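Local coordinates for protein histone-lysine N-methyltransferase, H3 lysine-9 specific SUVH6 (Arabidopsis thaliana, PDB 6A5N) that catalyses methyl transfer to a lysine of the histone H3 tail and probably recognises methylated DNA through its SRA domain, at residues 280-285 with 470-475; 327-332 with 464-469. The protein carries 1 engineered substitution. One frame throughout, in Å; residues are numbered along the deposited sequence.

Interaction 1 (280-285 with 470-475); sequences DWCRPV and HEDSRI
V285 and D472 carry the largest share of this contact, and they meet without a hydrogen bond. Their side chains cross obliquely, and the CG2 methyl of V285 comes against both carboxylate oxygens of D472, closely enough to OD1 (3.0 Å) that the packing is tight. With CG1 anti to the backbone N (chi1 -154°), CG2 is the branch of V285 turned to the carboxylate. Valine offers only C-H groups here, so the meeting is plain van der Waals contact and gives the carboxylate no polar partner across it. Within the two segments, the opposite charge of R283, at NH1, stays 6.4 Å from D472 OD1, too far for an ion pair.

C282 extends SG anti to its backbone N (chi1 172°), which brings the sulfur to I475 CD1 at 3.4 Å; this slim, apolar thiol fits against the end of the isoleucine. D472 OD2 lies 4.1 Å from the same C282 SG. The carbonyl O of V285 receives a CA-H...O contact from H470 CA at 3.3 Å. An alanine in place of D472 would probably leave V285 CG2 without its main partner across the contact and open a gap between V285 and C282.

D472 also starts a type I turn ending at I475, in the loop joining strands 461-467 and 477-482 of the SET sheet. I475 packs on L386 of strand 385-388 and F439 of strand 439-442, while W281 lies on E388 and F439, seating this Pre-SET loop against SET strands.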
ATOM      1  N   ASP A 280     -32.120 -10.030  15.111  1.00 99.87           N
ATOM      2  CA  ASP A 280     -33.224 -10.882  14.683  1.00110.92           C
ATOM      3  C   ASP A 280     -34.188 -10.168  13.725  1.00112.32           C
ATOM      4  O   ASP A 280     -34.742 -10.788  12.810  1.00112.42           O
ATOM      5  CB  ASP A 280     -33.973 -11.396  15.915  1.00121.73           C
ATOM      6  CG  ASP A 280     -34.795 -10.311  16.589  1.00126.66           C
ATOM      7  OD1 ASP A 280     -34.224  -9.570  17.421  1.00127.70           O
ATOM      8  OD2 ASP A 280     -36.005 -10.195  16.285  1.00126.82           O
ATOM      9  N   TRP A 281     -34.362  -8.864  13.931  1.00112.93           N
ATOM     10  CA  TRP A 281     -35.336  -8.064  13.192  1.00112.15           C
ATOM     11  C   TRP A 281     -34.847  -7.631  11.817  1.00110.73           C
ATOM     12  O   TRP A 281     -35.654  -7.289  10.951  1.00108.17           O
ATOM     13  CB  TRP A 281     -35.721  -6.813  13.993  1.00116.46           C
ATOM     14  CG  TRP A 281     -34.557  -5.971  14.470  1.00119.64           C
ATOM     15  CD1 TRP A 281     -33.770  -6.206  15.561  1.00121.01           C
ATOM     16  CD2 TRP A 281     -34.082  -4.741  13.895  1.00119.24           C
ATOM     17  NE1 TRP A 281     -32.828  -5.214  15.689  1.00119.48           N
ATOM     18  CE2 TRP A 281     -32.994  -4.305  14.677  1.00118.11           C
ATOM     19  CE3 TRP A 281     -34.461  -3.979  12.789  1.00119.08           C
ATOM     20  CZ2 TRP A 281     -32.285  -3.135  14.390  1.00115.38           C
ATOM     21  CZ3 TRP A 281     -33.755  -2.818  12.508  1.00117.47           C
ATOM     22  CH2 TRP A 281     -32.683  -2.409  13.302  1.00115.26           C
ATOM     23  N   CYS A 282     -33.532  -7.624  11.619  1.00112.32           N
ATOM     24  CA  CYS A 282     -32.990  -7.165  10.352  1.00111.48           C
ATOM     25  C   CYS A 282     -33.401  -8.101   9.218  1.00117.91           C
ATOM     26  O   CYS A 282     -32.871  -9.208   9.090  1.00112.71           O
ATOM     27  CB  CYS A 282     -31.475  -7.055  10.415  1.00102.67           C
ATOM     28  SG  CYS A 282     -30.787  -6.709   8.807  1.00127.41           S
ATOM     29  N   ARG A 283     -34.339  -7.623   8.402  1.00116.17           N
ATOM     30  CA  ARG A 283     -34.965  -8.387   7.327  1.00128.88           C
ATOM     31  C   ARG A 283     -33.972  -9.173   6.477  1.00138.96           C
ATOM     32  O   ARG A 283     -32.906  -8.665   6.124  1.00137.48           O
ATOM     33  CB  ARG A 283     -35.747  -7.443   6.409  1.00132.92           C
ATOM     34  CG  ARG A 283     -36.620  -8.157   5.381  1.00136.17           C
ATOM     35  CD  ARG A 283     -37.200  -7.204   4.351  1.00136.61           C
ATOM     36  NE  ARG A 283     -38.165  -7.885   3.492  1.00139.14           N
ATOM     37  CZ  ARG A 283     -37.838  -8.652   2.456  1.00137.89           C
ATOM     38  NH1 ARG A 283     -36.563  -8.866   2.154  1.00135.53           N
ATOM     39  NH2 ARG A 283     -38.789  -9.227   1.735  1.00137.55           N
ATOM     40  N   PRO A 284     -34.316 -10.425   6.149  1.00135.18           N
ATOM     41  CA  PRO A 284     -33.515 -11.084   5.115  1.00137.82           C
ATOM     42  C   PRO A 284     -33.813 -10.464   3.749  1.00134.86           C
ATOM     43  O   PRO A 284     -34.965 -10.512   3.321  1.00137.52           O
ATOM     44  CB  PRO A 284     -33.985 -12.540   5.183  1.00140.73           C
ATOM     45  CG  PRO A 284     -35.403 -12.459   5.716  1.00144.12           C
ATOM     46  CD  PRO A 284     -35.404 -11.282   6.665  1.00142.06           C
ATOM     47  N   VAL A 285     -32.824  -9.864   3.088  1.00142.06           N
ATOM     48  CA  VAL A 285     -33.057  -9.333   1.742  1.00125.35           C
ATOM     49  C   VAL A 285     -32.069  -9.898   0.728  1.00109.33           C
ATOM     50  O   VAL A 285     -30.993  -9.340   0.539  1.00 98.45           O
ATOM     51  CB  VAL A 285     -32.980  -7.789   1.701  1.00115.69           C
ATOM     52  CG1 VAL A 285     -33.826  -7.247   0.549  1.00112.85           C
ATOM     53  CG2 VAL A 285     -33.474  -7.206   3.003  1.00112.94           C
ATOM     54  N   HIS A 470     -26.500  -9.385   0.547  1.00 75.69           N
ATOM     55  CA  HIS A 470     -27.770  -8.649   0.573  1.00 76.59           C
ATOM     56  C   HIS A 470     -27.621  -7.268  -0.046  1.00 76.16           C
ATOM     57  O   HIS A 470     -26.517  -6.895  -0.456  1.00 77.87           O
ATOM     58  CB  HIS A 470     -28.284  -8.522   2.005  1.00 80.26           C
ATOM     59  CG  HIS A 470     -27.375  -7.748   2.905  1.00 83.74           C
ATOM     60  ND1 HIS A 470     -27.531  -6.398   3.140  1.00 85.25           N
ATOM     61  CD2 HIS A 470     -26.291  -8.132   3.618  1.00 83.23           C
ATOM     62  CE1 HIS A 470     -26.584  -5.988   3.964  1.00 79.98           C
ATOM     63  NE2 HIS A 470     -25.818  -7.020   4.269  1.00 80.68           N
ATOM     64  N   GLU A 471     -28.709  -6.496  -0.094  1.00 72.15           N
ATOM     65  CA  GLU A 471     -28.659  -5.202  -0.776  1.00 74.13           C
ATOM     66  C   GLU A 471     -28.940  -4.022   0.199  1.00 84.39           C
ATOM     67  O   GLU A 471     -28.787  -2.859  -0.179  1.00 90.31           O
ATOM     68  CB  GLU A 471     -29.631  -5.235  -1.977  1.00 77.36           C
ATOM     69  CG  GLU A 471     -29.474  -4.164  -3.100  1.00137.59           C
ATOM     70  CD  GLU A 471     -29.706  -2.722  -2.682  1.00139.41           C
ATOM     71  OE1 GLU A 471     -30.805  -2.425  -2.160  1.00140.98           O
ATOM     72  OE2 GLU A 471     -28.775  -1.896  -2.847  1.00138.49           O
ATOM     73  N   ASP A 472     -29.285  -4.304   1.462  1.00 74.14           N
ATOM     74  CA  ASP A 472     -29.433  -3.217   2.448  1.00 74.15           C
ATOM     75  C   ASP A 472     -28.155  -2.389   2.503  1.00 73.94           C
ATOM     76  O   ASP A 472     -27.128  -2.874   2.978  1.00 70.16           O
ATOM     77  CB  ASP A 472     -29.751  -3.738   3.856  1.00 80.27           C
ATOM     78  CG  ASP A 472     -30.735  -4.882   3.857  1.00 99.97           C
ATOM     79  OD1 ASP A 472     -31.342  -5.138   2.801  1.00106.90           O
ATOM     80  OD2 ASP A 472     -30.932  -5.499   4.928  1.00108.19           O
ATOM     81  N   SER A 473     -28.206  -1.154   2.008  1.00 79.40           N
ATOM     82  CA  SER A 473     -26.995  -0.330   1.899  1.00 83.16           C
ATOM     83  C   SER A 473     -26.699   0.432   3.195  1.00 80.60           C
ATOM     84  O   SER A 473     -25.751   1.213   3.275  1.00 76.36           O
ATOM     85  CB  SER A 473     -27.128   0.638   0.717  1.00 88.18           C
ATOM     86  OG  SER A 473     -25.867   1.136   0.305  1.00 87.10           O
ATOM     87  N   ARG A 474     -27.513   0.185   4.214  1.00 76.61           N
ATOM     88  CA  ARG A 474     -27.321   0.813   5.509  1.00 79.85           C
ATOM     89  C   ARG A 474     -26.581  -0.135   6.446  1.00 76.31           C
ATOM     90  O   ARG A 474     -26.123   0.263   7.518  1.00 72.27           O
ATOM     91  CB  ARG A 474     -28.676   1.265   6.063  1.00 84.51           C
ATOM     92  CG  ARG A 474     -29.308   2.254   5.093  1.00 91.32           C
ATOM     93  CD  ARG A 474     -29.606   3.607   5.725  1.00101.88           C
ATOM     94  NE  ARG A 474     -30.865   3.622   6.463  1.00114.30           N
ATOM     95  CZ  ARG A 474     -31.563   4.730   6.713  1.00119.44           C
ATOM     96  NH1 ARG A 474     -32.716   4.664   7.368  1.00119.52           N
ATOM     97  NH2 ARG A 474     -31.093   5.914   6.342  1.00120.45           N
ATOM     98  N   ILE A 475     -26.422  -1.380   6.008  1.00 79.98           N
ATOM     99  CA  ILE A 475     -25.624  -2.351   6.746  1.00 77.55           C
ATOM    100  C   ILE A 475     -24.629  -3.108   5.851  1.00 73.29           C
ATOM    101  O   ILE A 475     -24.616  -4.338   5.841  1.00 77.27           O
ATOM    102  CB  ILE A 475     -26.532  -3.370   7.474  1.00 79.04           C
ATOM    103  CG1 ILE A 475     -27.579  -3.922   6.516  1.00 78.45           C
ATOM    104  CG2 ILE A 475     -27.235  -2.727   8.654  1.00 80.41           C
ATOM    105  CD1 ILE A 475     -28.355  -5.108   7.045  1.00 72.12           C
TER

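Interaction 2 (327-332 with 464-469); sequences PTIYEC and QNVLYD. With ZN (zinc ion), chain E.
One carbonyl oxygen, N465 O, takes two donors: I329 N from across the contact at 2.8 Å, and NE2 of the adjacent Q464 at 3.3 Å from above the carbonyl plane. The setting is a short parallel strand pairing, with bridges I329-V466 and Y330-L467, in which Pre-SET strand 329-330 extends the SET sheet as an edge strand beside 461-467. L467 N continues the ladder to I329 O (2.7 Å), and E331 N reaches L467 O, its donor 35° out of the carbonyl plane.

The beta-branched I329 and V466 share one face, I329 CB against V466 CG1; there the side chain of Q464, bent at chi2, crosses that of I329 at about a right angle, its NE2 coming to I329 CG1 and also serving K326 O. On the other face Y330 and L467 lie side by side, Y330 CE1 3.7 Å from L467 CD1, while T328 CG2 rests over one face of the tyrosine ring, offset toward its rim. T347 OG1 and V346 N hydrogen-bond to OE2 and OE1 of E331, giving the buried carboxylate oxygens polar partners. Past the strand, C332 joins C296 and C338 around a zinc ion, its thiolate suited to the metal, with SG 2.1 Å from the zinc.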
ATOM      1  N   PRO A 327     -18.465   4.895  -2.843  1.00 52.94           N
ATOM      2  CA  PRO A 327     -19.451   4.878  -1.767  1.00 51.89           C
ATOM      3  C   PRO A 327     -19.805   3.444  -1.426  1.00 55.54           C
ATOM      4  O   PRO A 327     -19.742   3.082  -0.255  1.00 59.55           O
ATOM      5  CB  PRO A 327     -20.640   5.631  -2.370  1.00 52.82           C
ATOM      6  CG  PRO A 327     -20.022   6.558  -3.367  1.00 55.38           C
ATOM      7  CD  PRO A 327     -18.861   5.791  -3.947  1.00 50.18           C
ATOM      8  N   THR A 328     -20.122   2.640  -2.442  1.00 54.86           N
ATOM      9  CA  THR A 328     -20.468   1.233  -2.240  1.00 56.51           C
ATOM     10  C   THR A 328     -19.894   0.319  -3.337  1.00 53.47           C
ATOM     11  O   THR A 328     -20.006   0.623  -4.537  1.00 48.45           O
ATOM     12  CB  THR A 328     -21.993   1.041  -2.213  1.00 69.16           C
ATOM     13  OG1 THR A 328     -22.594   2.079  -1.426  1.00 76.79           O
ATOM     14  CG2 THR A 328     -22.346  -0.314  -1.630  1.00 65.94           C
ATOM     15  N   ILE A 329     -19.289  -0.799  -2.942  1.00 50.80           N
ATOM     16  CA  ILE A 329     -18.821  -1.786  -3.913  1.00 53.96           C
ATOM     17  C   ILE A 329     -19.687  -3.042  -3.896  1.00 55.99           C
ATOM     18  O   ILE A 329     -19.875  -3.655  -2.850  1.00 56.77           O
ATOM     19  CB  ILE A 329     -17.366  -2.183  -3.654  1.00 49.66           C
ATOM     20  CG1 ILE A 329     -16.451  -1.005  -3.965  1.00 51.66           C
ATOM     21  CG2 ILE A 329     -16.989  -3.422  -4.480  1.00 48.30           C
ATOM     22  CD1 ILE A 329     -15.041  -1.398  -4.114  1.00 40.96           C
ATOM     23  N   TYR A 330     -20.214  -3.416  -5.057  1.00 57.50           N
ATOM     24  CA  TYR A 330     -21.072  -4.595  -5.191  1.00 50.43           C
ATOM     25  C   TYR A 330     -20.291  -5.825  -5.656  1.00 49.76           C
ATOM     26  O   TYR A 330     -19.778  -5.852  -6.780  1.00 45.47           O
ATOM     27  CB  TYR A 330     -22.212  -4.276  -6.158  1.00 50.94           C
ATOM     28  CG  TYR A 330     -23.020  -3.098  -5.685  1.00 60.09           C
ATOM     29  CD1 TYR A 330     -24.092  -3.272  -4.820  1.00 65.98           C
ATOM     30  CD2 TYR A 330     -22.692  -1.810  -6.067  1.00 63.11           C
ATOM     31  CE1 TYR A 330     -24.826  -2.191  -4.363  1.00 69.47           C
ATOM     32  CE2 TYR A 330     -23.420  -0.725  -5.615  1.00 71.53           C
ATOM     33  CZ  TYR A 330     -24.486  -0.923  -4.766  1.00 73.70           C
ATOM     34  OH  TYR A 330     -25.206   0.160  -4.317  1.00 79.28           O
ATOM     35  N   GLU A 331     -20.189  -6.836  -4.797  1.00 42.37           N
ATOM     36  CA  GLU A 331     -19.579  -8.097  -5.208  1.00 55.63           C
ATOM     37  C   GLU A 331     -20.642  -9.146  -5.629  1.00 57.88           C
ATOM     38  O   GLU A 331     -21.807  -9.066  -5.200  1.00 44.89           O
ATOM     39  CB  GLU A 331     -18.687  -8.629  -4.080  1.00 51.44           C
ATOM     40  CG  GLU A 331     -17.265  -8.087  -4.158  1.00 60.68           C
ATOM     41  CD  GLU A 331     -16.355  -8.611  -3.057  1.00 66.75           C
ATOM     42  OE1 GLU A 331     -16.280  -9.852  -2.903  1.00 70.43           O
ATOM     43  OE2 GLU A 331     -15.670  -7.787  -2.404  1.00 59.21           O
ATOM     44  N   CYS A 332     -20.239 -10.106  -6.468  1.00 57.99           N
ATOM     45  CA  CYS A 332     -21.129 -11.178  -6.911  1.00 60.34           C
ATOM     46  C   CYS A 332     -21.584 -12.012  -5.714  1.00 70.32           C
ATOM     47  O   CYS A 332     -20.764 -12.410  -4.870  1.00 70.12           O
ATOM     48  CB  CYS A 332     -20.440 -12.071  -7.951  1.00 56.01           C
ATOM     49  SG  CYS A 332     -20.445 -11.454  -9.660  1.00 56.13           S
ATOM     50  N   GLN A 464     -13.901   0.463   3.365  1.00 58.26           N
ATOM     51  CA  GLN A 464     -14.732   0.509   2.169  1.00 51.74           C
ATOM     52  C   GLN A 464     -15.969  -0.354   2.376  1.00 54.54           C
ATOM     53  O   GLN A 464     -15.877  -1.433   2.947  1.00 51.53           O
ATOM     54  CB  GLN A 464     -13.907   0.054   0.956  1.00 51.15           C
ATOM     55  CG  GLN A 464     -14.703  -0.243  -0.308  1.00 55.98           C
ATOM     56  CD  GLN A 464     -15.209   1.001  -0.991  1.00 59.17           C
ATOM     57  OE1 GLN A 464     -14.419   1.819  -1.464  1.00 55.15           O
ATOM     58  NE2 GLN A 464     -16.534   1.150  -1.057  1.00 56.31           N
ATOM     59  N   ASN A 465     -17.126   0.131   1.944  1.00 58.63           N
ATOM     60  CA  ASN A 465     -18.362  -0.616   2.121  1.00 58.32           C
ATOM     61  C   ASN A 465     -18.631  -1.551   0.943  1.00 57.23           C
ATOM     62  O   ASN A 465     -18.789  -1.091  -0.195  1.00 57.50           O
ATOM     63  CB  ASN A 465     -19.535   0.350   2.319  1.00 60.69           C
ATOM     64  CG  ASN A 465     -19.491   1.058   3.654  1.00 60.83           C
ATOM     65  OD1 ASN A 465     -19.063   0.483   4.650  1.00 61.03           O
ATOM     66  ND2 ASN A 465     -19.979   2.290   3.694  1.00 65.02           N
ATOM     67  N   VAL A 466     -18.672  -2.858   1.185  1.00 52.23           N
ATOM     68  CA  VAL A 466     -19.031  -3.755   0.090  1.00 58.61           C
ATOM     69  C   VAL A 466     -20.365  -4.458   0.349  1.00 60.43           C
ATOM     70  O   VAL A 466     -20.720  -4.780   1.491  1.00 58.51           O
ATOM     71  CB  VAL A 466     -17.936  -4.817  -0.199  1.00 64.72           C
ATOM     72  CG1 VAL A 466     -16.546  -4.166  -0.273  1.00 56.94           C
ATOM     73  CG2 VAL A 466     -17.958  -5.921   0.829  1.00 69.41           C
ATOM     74  N   LEU A 467     -21.115  -4.662  -0.727  1.00 63.72           N
ATOM     75  CA  LEU A 467     -22.348  -5.427  -0.658  1.00 69.53           C
ATOM     76  C   LEU A 467     -22.254  -6.706  -1.479  1.00 73.35           C
ATOM     77  O   LEU A 467     -22.099  -6.666  -2.704  1.00 78.26           O
ATOM     78  CB  LEU A 467     -23.534  -4.579  -1.127  1.00 68.53           C
ATOM     79  CG  LEU A 467     -24.033  -3.557  -0.106  1.00 66.99           C
ATOM     80  CD1 LEU A 467     -25.131  -2.663  -0.656  1.00 68.92           C
ATOM     81  CD2 LEU A 467     -24.515  -4.272   1.124  1.00 68.00           C
ATOM     82  N   TYR A 468     -22.264  -7.825  -0.764  1.00 70.78           N
ATOM     83  CA  TYR A 468     -22.653  -9.124  -1.285  1.00 71.61           C
ATOM     84  C   TYR A 468     -23.603  -9.601  -0.201  1.00 74.66           C
ATOM     85  O   TYR A 468     -23.852  -8.838   0.742  1.00 78.95           O
ATOM     86  CB  TYR A 468     -21.458 -10.066  -1.503  1.00 67.14           C
ATOM     87  CG  TYR A 468     -20.659 -10.424  -0.262  1.00 70.60           C
ATOM     88  CD1 TYR A 468     -20.710 -11.703   0.276  1.00 71.84           C
ATOM     89  CD2 TYR A 468     -19.829  -9.489   0.352  1.00 71.43           C
ATOM     90  CE1 TYR A 468     -19.982 -12.039   1.404  1.00 74.55           C
ATOM     91  CE2 TYR A 468     -19.093  -9.815   1.476  1.00 72.20           C
ATOM     92  CZ  TYR A 468     -19.171 -11.089   2.000  1.00 77.71           C
ATOM     93  OH  TYR A 468     -18.430 -11.401   3.123  1.00 84.22           O
ATOM     94  N   ASP A 469     -24.141 -10.813  -0.332  1.00 71.06           N
ATOM     95  CA  ASP A 469     -25.087 -11.377   0.644  1.00 74.96           C
ATOM     96  C   ASP A 469     -26.463 -10.715   0.608  1.00 73.60           C
ATOM     97  O   ASP A 469     -27.477 -11.404   0.657  1.00 77.84           O
ATOM     98  CB  ASP A 469     -24.547 -11.279   2.079  1.00 79.65           C
ATOM     99  CG  ASP A 469     -23.323 -12.114   2.304  1.00 84.13           C
ATOM    100  OD1 ASP A 469     -23.047 -13.019   1.490  1.00 87.49           O
ATOM    101  OD2 ASP A 469     -22.653 -11.884   3.322  1.00 86.44           O
TER
HETATM  102 ZN    ZN E 802     -19.464 -12.755 -11.005  1.00 58.69          ZN

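Consecutive parts of one SET chain run, 464-469 and 470-475, hold two separate Pre-SET pieces: strand pairing in interaction 2, side-chain packing in interaction 1. Their centres are 13 Å apart, yet they touch. L467 makes the closest link, with CD2 3.5 Å from D472 O and CD1 3.9 Å from S473 CA, so the turn of interaction 1 folds back over the side chain that packs on Y330; S473 OG also lies 3.8 Å from T328 OG1. Interaction 2 leads directly into a zinc site through C332, whereas in interaction 1 the side chain of E471 lies about 12 Å from a zinc ion. The bound nucleic acid is remote, about 23 Å from the nearest atom of interaction 2 and 35 Å from that of interaction 1.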